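Local structure of putative NAD-dependent epimerase/dehydratase (Bacillus halodurans, 3E8X) at residues Q139-M142 / N143-H146. The protein binds NADP and is a putative NAD-dependent epimerase/dehydratase whose substrate and reaction are unknown. Residues are numbered along the deposited sequence; the frame is centred on the assembly and turned at random. Where two conformers were deposited one is given.
Sequences QGPM and NMRH
Arg145 reaches back along the chain to the carbonyl of Gly140, and its guanidinium grips that oxygen with two N-H groups. The stronger bond runs from NH2 to Gly140 O at 2.8 Å, the donor lying nearly in line with the C=O (177°) and the oxygen tilted slightly out of the guanidinium plane; the second, from NE to the same oxygen, is weak at 3.3 Å. CG of Arg145 is anti to the backbone N (chi1 -157°), and a bend at chi3 brings NE and NH2 round to the carbonyl.

Two backbone bonds wind the connection between these residues. Met144 N donates to Pro141 O at 3.0 Å, and Arg145 N to Met142 O, an i to i+3 spacing in both cases, as in tight turns and 3-10 helix. This tightly wound segment leads the loop that follows strand 125-129 into helix 145-160 of the Rossmann-type NAD(P)-binding fold. A water bridges Met142 O, to which it donates at 2.6 Å, and His146 N, from which it accepts, linking the carbonyl to the first turn of that helix.

Van der Waals packing flanks the turn. The side chain of selenomethionine Met142 runs slantwise across that of Arg145, its SE over one face of the guanidinium, 3.8 Å above the plane and offset toward the rim, while its CE lies 3.7 Å from Arg145 NH1. With an alanine here in place of Arg145, the Gly140 carbonyl would probably lose both donors and the Met142 selenium the flat group it rests against. Pro141 and Met144 make an apolar pair, side by side, with CD of the ring 3.9 Å from CE of Met144 in the conformer given; the nearest approach of that side chain to the bound NADP is about 7 Å. On the second subunit, Lys102 packs against Met142 and Leu105 against Arg145.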
# COMPACT_ATOMS: atom_id res chain seq x y z
N GLN A 139 -14.90 6.42 3.29
CA GLN A 139 -16.36 6.49 3.29
C GLN A 139 -17.02 5.17 2.90
O GLN A 139 -18.23 5.08 2.85
CB GLN A 139 -16.84 7.60 2.38
CG GLN A 139 -16.45 8.97 2.84
CD GLN A 139 -17.17 9.38 4.11
OE1 GLN A 139 -16.52 9.59 5.15
NE2 GLN A 139 -18.51 9.49 4.04
N GLY A 140 -16.24 4.13 2.65
CA GLY A 140 -16.79 2.84 2.21
C GLY A 140 -17.09 2.03 3.44
O GLY A 140 -16.65 2.42 4.51
N PRO A 141 -17.85 0.90 3.30
CA PRO A 141 -18.14 0.05 4.45
C PRO A 141 -16.86 -0.38 5.16
O PRO A 141 -15.90 -0.80 4.50
CB PRO A 141 -18.86 -1.17 3.83
CG PRO A 141 -19.39 -0.70 2.54
CD PRO A 141 -18.44 0.36 2.06
N MSE A 142 -16.85 -0.24 6.48
CA MSE A 142 -15.67 -0.55 7.28
C MSE A 142 -15.18 -1.96 7.00
O MSE A 142 -13.98 -2.14 6.85
CB MSE A 142 -15.92 -0.30 8.78
CG MSE A 142 -14.74 -0.69 9.73
SE MSE A 142 -13.02 0.24 9.42
CE MSE A 142 -13.24 1.57 10.83
N ASN A 143 -16.07 -2.94 6.87
CA ASN A 143 -15.66 -4.33 6.60
C ASN A 143 -14.90 -4.57 5.27
O ASN A 143 -14.22 -5.58 5.11
CB ASN A 143 -16.85 -5.28 6.73
CG ASN A 143 -17.85 -5.20 5.55
OD1 ASN A 143 -18.15 -4.13 5.02
ND2 ASN A 143 -18.38 -6.35 5.17
N MSE A 144 -15.02 -3.62 4.34
CA MSE A 144 -14.42 -3.63 3.01
C MSE A 144 -13.25 -2.64 2.83
O MSE A 144 -12.58 -2.62 1.81
CB MSE A 144 -15.47 -3.17 2.01
CG MSE A 144 -16.37 -4.22 1.51
SE MSE A 144 -17.17 -3.53 -0.10
CE MSE A 144 -16.24 -1.87 -0.34
N ARG A 145 -13.07 -1.77 3.81
CA ARG A 145 -12.18 -0.63 3.68
C ARG A 145 -10.72 -1.01 3.39
O ARG A 145 -10.04 -0.32 2.62
CB ARG A 145 -12.27 0.23 4.93
CG ARG A 145 -11.84 1.63 4.73
CD ARG A 145 -12.24 2.50 5.92
NE ARG A 145 -13.68 2.59 6.04
CZ ARG A 145 -14.33 3.21 7.02
NH1 ARG A 145 -13.66 3.85 7.96
NH2 ARG A 145 -15.65 3.19 7.05
N HIS A 146 -10.28 -2.12 3.94
CA HIS A 146 -8.92 -2.62 3.71
C HIS A 146 -8.71 -3.03 2.24
O HIS A 146 -7.63 -2.85 1.67
CB HIS A 146 -8.57 -3.77 4.67
CG HIS A 146 -9.30 -5.05 4.38
ND1 HIS A 146 -10.66 -5.20 4.57
CD2 HIS A 146 -8.86 -6.24 3.89
CE1 HIS A 146 -11.03 -6.41 4.20
NE2 HIS A 146 -9.96 -7.07 3.80
O HOH W 1 -11.62 -3.21 6.66